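Side-chain contacts in esterase (Alcaligenes sp., PDB 1QLW), which probably hydrolyses carboxylic ester bonds, as a dimeric bacterial esterase of the alpha/beta hydrolase fold: residues Glu79-Pro82 with Asp83-Gly87; Ile313-Trp316 with Ile317-Thr321. All blocks are in the same frame, centred on the assembly; numbering follows the deposited sequence.

Contact 1 of 2, residues Glu79-Pro82 with Asp83-Gly87; sequences ETTP and DGRMG
Thr-81 lays its hydroxyl over one face of the Arg-85 guanidinium, toward the rim, with OG1 3.8 Å from Arg-85 NH2. The same oxygen works twice: Thr-81 OG1 donates to Asp-83 OD1 at 2.7 Å and accepts from the backbone N of Arg-85 at 2.9 Å. A chi1 of 68° puts OG1 between its own backbone N and carbonyl carbon, turned into the loop, where both partners lie. The methyl CG2 goes the other way, to the carbonyl oxygens of Arg-85 and Met-86.

Asp-83 is held from two directions. The threonine hydroxyl reaches OD1 from well above the carboxylate plane, while Arg-85 NE runs an almost straight bond to Asp-83 OD2 on its syn side, 2.8 Å long and in the guanidinium plane; NH2 adds a weak bond to OD1. A bend at chi3 (-71°) folds the arginine chain back to make this salt bridge. Its far nitrogens go on to the carbonyl oxygens of Gln-302 and Asp-303.

The backbone beneath is a type I turn from Thr-81 to Gly-84 followed by a G1 beta bulge, with Gly-84 at its positive-phi position. Gly-84 N bonds to Thr-81 O at 2.9 Å, and Thr-81 N to Arg-85 O at 2.9 Å. A CB on Gly-84 would jam against the preceding carbonyl oxygen. At Gly-87 a side chain would collide with Glu-79 O, which instead accepts a CA-H...O contact from Gly-87 CA at 3.3 Å.

Glu-79 points its carboxylate to Ser-20, Tyr-51, Arg-53 and Arg-109 of the second subunit, and Thr-80 OG1 meets Ser-20 N there. Hydroxyl, carboxylate and guanidinium thus form one connected polar network that ties the turn together through its side chains, and the charges of Asp-83 and Arg-85 probably stabilise each other.

Contact 2 of 2, residues Ile313-Trp316 with Ile317-Thr321; sequences ILDW and IGRNT
Asn-320 stacks its amide on the indole of Trp-316 at the C-terminal end of helix 306-319, the last helix of this alpha/beta hydrolase. The two planes are 23° apart. Asn-320 ND2 lies 3.2 Å from Trp-316 NE1, over the ring face toward its rim, and Asn-320 CB sits over the six-membered ring in a CH-pi contact, 4.0 Å from its centroid. What fixes the amide is its nearly straight bond from Asn-320 ND2 to the backbone O of Trp-316 (2.9 Å), while OD1 takes a hydrogen bond from Lys-282.

With CG anti to the backbone N (chi1 -180°), the six-membered ring of the indole also touches the following Ile-317, whose CG1 is 3.8 Å from Trp-316 CE3; Trp-316 also packs on Val-227 and Pro-247. Putting an alanine at Trp-316 would probably leave the Asn-320 amide without its stacking surface and open a gap against Val-227 and Pro-247.

Ile-317 crosses Ile-313 and brings CD1 to its CG2 on the buried side. On the exposed side, one turn apart, Asp-315 and Arg-319 form a salt bridge with their planes 35° apart. Arg-319 NH2 (2.6 Å) and NE (2.8 Å) both close on Asp-315 OD2 from the same face of the carboxylate.

In the fold
Contact 1 comes first along the chain, in the loop between strand 65-68 and helix 88-94; contact 2 lies far downstream, at the end of helix 306-319. Their centres are 23 Å apart and their nearest atoms about 9 Å, so they do not touch. Helix 306-319 links them: Asn-306 at its start bonds to Met-86 O, while contact 2 sits at its other end. Contact 1 leads directly into helix 88-94, whose Trp-88 and Phe-92 pack against Ile-313 and Leu-314. Contact 2 also packs helix 306-319 onto strands 65-68 and 223-229 of the central sheet, whereas contact 1 reaches the second subunit.

Contact 1 of 2, residues Glu79-Pro82 with Asp83-Gly87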
loop_
_atom_site.group_PDB
_atom_site.type_symbol
_atom_site.label_atom_id
_atom_site.label_comp_id
_atom_site.label_asym_id
_atom_site.label_seq_id
_atom_site.Cartn_x
_atom_site.Cartn_y
_atom_site.Cartn_z
ATOM N N GLU A 79 -6.536 0.672 9.099
ATOM C CA GLU A 79 -7.427 -0.332 8.512
ATOM C C GLU A 79 -7.818 -1.333 9.578
ATOM O O GLU A 79 -7.808 -0.994 10.771
ATOM C CB GLU A 79 -6.736 -0.914 7.259
ATOM C CG GLU A 79 -6.526 0.173 6.200
ATOM C CD GLU A 79 -5.907 -0.287 4.907
ATOM O OE1 GLU A 79 -5.425 -1.436 4.810
ATOM O OE2 GLU A 79 -5.835 0.542 3.970
ATOM N N THR A 80 -8.179 -2.566 9.253
ATOM C CA THR A 80 -8.536 -3.542 10.275
ATOM C C THR A 80 -7.423 -3.621 11.309
ATOM O O THR A 80 -6.242 -3.664 10.961
ATOM C CB THR A 80 -8.676 -4.913 9.614
ATOM O OG1 THR A 80 -9.511 -4.781 8.451
ATOM C CG2 THR A 80 -9.178 -5.977 10.560
ATOM N N THR A 81 -7.807 -3.697 12.586
ATOM C CA THR A 81 -6.779 -3.783 13.625
ATOM C C THR A 81 -6.042 -5.107 13.515
ATOM O O THR A 81 -6.502 -6.074 12.897
ATOM C CB THR A 81 -7.388 -3.653 15.036
ATOM O OG1 THR A 81 -8.194 -4.817 15.308
ATOM C CG2 THR A 81 -8.251 -2.391 15.155
ATOM N N PRO A 82 -4.885 -5.230 14.180
ATOM C CA PRO A 82 -4.131 -6.491 14.137
ATOM C C PRO A 82 -4.924 -7.698 14.583
ATOM O O PRO A 82 -4.706 -8.810 14.078
ATOM C CB PRO A 82 -2.930 -6.211 15.044
ATOM C CG PRO A 82 -2.694 -4.740 14.870
ATOM C CD PRO A 82 -4.071 -4.135 14.768
ATOM N N ASP A 83 -5.860 -7.539 15.521
ATOM C CA ASP A 83 -6.706 -8.605 16.016
ATOM C C ASP A 83 -8.041 -8.718 15.302
ATOM O O ASP A 83 -8.919 -9.459 15.764
ATOM C CB ASP A 83 -6.901 -8.518 17.525
ATOM C CG ASP A 83 -7.622 -7.266 17.970
ATOM O OD1 ASP A 83 -7.349 -6.171 17.434
ATOM O OD2 ASP A 83 -8.466 -7.383 18.886
ATOM N N GLY A 84 -8.213 -8.041 14.177
ATOM C CA GLY A 84 -9.353 -8.273 13.310
ATOM C C GLY A 84 -10.553 -7.386 13.509
ATOM O O GLY A 84 -11.605 -7.664 12.913
ATOM N N ARG A 85 -10.454 -6.336 14.300
ATOM C CA ARG A 85 -11.580 -5.467 14.580
ATOM C C ARG A 85 -11.602 -4.275 13.625
ATOM O O ARG A 85 -10.641 -3.923 12.951
ATOM C CB ARG A 85 -11.510 -4.976 16.031
ATOM C CG ARG A 85 -11.754 -6.086 17.043
ATOM C CD ARG A 85 -11.647 -5.567 18.467
ATOM N NE ARG A 85 -10.251 -5.251 18.786
ATOM C CZ ARG A 85 -9.750 -4.027 18.866
ATOM N NH1 ARG A 85 -10.495 -2.933 18.851
ATOM N NH2 ARG A 85 -8.433 -3.922 19.026
ATOM N N MET A 86 -12.738 -3.595 13.635
ATOM C CA MET A 86 -12.924 -2.385 12.853
ATOM C C MET A 86 -11.891 -1.330 13.266
ATOM O O MET A 86 -11.659 -1.066 14.452
ATOM C CB MET A 86 -14.339 -1.844 13.133
ATOM C CG MET A 86 -14.724 -0.709 12.206
ATOM S SD MET A 86 -16.374 -0.081 12.548
ATOM C CE MET A 86 -17.373 -1.515 12.130
ATOM N N GLY A 87 -11.288 -0.734 12.260
ATOM C CA GLY A 87 -10.331 0.345 12.480
ATOM C C GLY A 87 -11.025 1.700 12.333
ATOM O O GLY A 87 -12.210 1.830 12.024
#

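Contact 2 of 2, residues Ile313-Trp316 with Ile317-Thr321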
loop_
_atom_site.group_PDB
_atom_site.type_symbol
_atom_site.label_atom_id
_atom_site.label_comp_id
_atom_site.label_asym_id
_atom_site.label_seq_id
_atom_site.Cartn_x
_atom_site.Cartn_y
_atom_site.Cartn_z
ATOM N N ILE A 313 -12.549 11.899 19.625
ATOM C CA ILE A 313 -11.968 12.706 18.561
ATOM C C ILE A 313 -13.046 13.232 17.626
ATOM O O ILE A 313 -13.047 14.413 17.267
ATOM C CB ILE A 313 -10.909 11.876 17.806
ATOM C CG1 ILE A 313 -9.707 11.626 18.733
ATOM C CG2 ILE A 313 -10.492 12.568 16.525
ATOM C CD1 ILE A 313 -8.710 10.633 18.156
ATOM N N LEU A 314 -13.977 12.374 17.222
ATOM C CA LEU A 314 -15.036 12.800 16.311
ATOM C C LEU A 314 -15.956 13.838 16.941
ATOM O O LEU A 314 -16.403 14.771 16.276
ATOM C CB LEU A 314 -15.832 11.605 15.797
ATOM C CG LEU A 314 -15.054 10.612 14.935
ATOM C CD1 LEU A 314 -15.930 9.419 14.598
ATOM C CD2 LEU A 314 -14.532 11.275 13.665
ATOM N N ASP A 315 -16.212 13.692 18.242
ATOM C CA ASP A 315 -17.006 14.697 18.961
ATOM C C ASP A 315 -16.305 16.049 18.886
ATOM O O ASP A 315 -16.920 17.086 18.620
ATOM C CB ASP A 315 -17.223 14.299 20.415
ATOM C CG ASP A 315 -17.860 15.384 21.259
ATOM O OD1 ASP A 315 -19.088 15.586 21.161
ATOM O OD2 ASP A 315 -17.136 16.057 22.024
ATOM N N TRP A 316 -14.990 16.064 19.095
ATOM C CA TRP A 316 -14.213 17.292 19.001
ATOM C C TRP A 316 -14.250 17.842 17.584
ATOM O O TRP A 316 -14.462 19.046 17.393
ATOM C CB TRP A 316 -12.782 17.059 19.487
ATOM C CG TRP A 316 -11.940 18.305 19.409
ATOM C CD1 TRP A 316 -11.748 19.222 20.390
ATOM C CD2 TRP A 316 -11.193 18.770 18.283
ATOM N NE1 TRP A 316 -10.931 20.230 19.950
ATOM C CE2 TRP A 316 -10.584 19.991 18.653
ATOM C CE3 TRP A 316 -10.975 18.263 16.990
ATOM C CZ2 TRP A 316 -9.783 20.707 17.773
ATOM C CZ3 TRP A 316 -10.182 18.996 16.139
ATOM C CH2 TRP A 316 -9.588 20.199 16.530
ATOM N N ILE A 317 -14.079 16.976 16.582
ATOM C CA ILE A 317 -14.107 17.456 15.200
ATOM C C ILE A 317 -15.450 18.098 14.890
ATOM O O ILE A 317 -15.507 19.187 14.323
ATOM C CB ILE A 317 -13.820 16.326 14.203
ATOM C CG1 ILE A 317 -12.361 15.875 14.338
ATOM C CG2 ILE A 317 -14.124 16.791 12.785
ATOM C CD1 ILE A 317 -12.000 14.647 13.525
ATOM N N GLY A 318 -16.543 17.481 15.340
ATOM C CA GLY A 318 -17.875 18.033 15.101
ATOM C C GLY A 318 -18.062 19.395 15.739
ATOM O O GLY A 318 -18.732 20.264 15.174
ATOM N N ARG A 319 -17.484 19.633 16.908
ATOM C CA ARG A 319 -17.595 20.911 17.595
ATOM C C ARG A 319 -16.690 21.975 16.996
ATOM O O ARG A 319 -16.910 23.166 17.230
ATOM C CB ARG A 319 -17.288 20.751 19.087
ATOM C CG ARG A 319 -18.340 19.984 19.866
ATOM C CD ARG A 319 -17.986 19.936 21.349
ATOM N NE ARG A 319 -17.077 18.831 21.625
ATOM C CZ ARG A 319 -15.911 18.885 22.241
ATOM N NH1 ARG A 319 -15.447 20.043 22.685
ATOM N NH2 ARG A 319 -15.195 17.784 22.403
ATOM N N ASN A 320 -15.662 21.610 16.246
ATOM C CA ASN A 320 -14.655 22.541 15.779
ATOM C C ASN A 320 -14.598 22.666 14.271
ATOM O O ASN A 320 -13.625 23.140 13.694
ATOM C CB ASN A 320 -13.280 22.110 16.328
ATOM C CG ASN A 320 -13.224 22.414 17.809
ATOM O OD1 ASN A 320 -12.937 23.558 18.167
ATOM N ND2 ASN A 320 -13.542 21.476 18.678
ATOM N N THR A 321 -15.662 22.239 13.618
ATOM C CA THR A 321 -15.818 22.317 12.181
ATOM C C THR A 321 -17.235 22.874 11.962
ATOM O O THR A 321 -17.643 23.025 10.827
ATOM C CB THR A 321 -15.728 20.981 11.427
ATOM O OG1 THR A 321 -16.685 20.080 12.003
ATOM C CG2 THR A 321 -14.344 20.369 11.451
#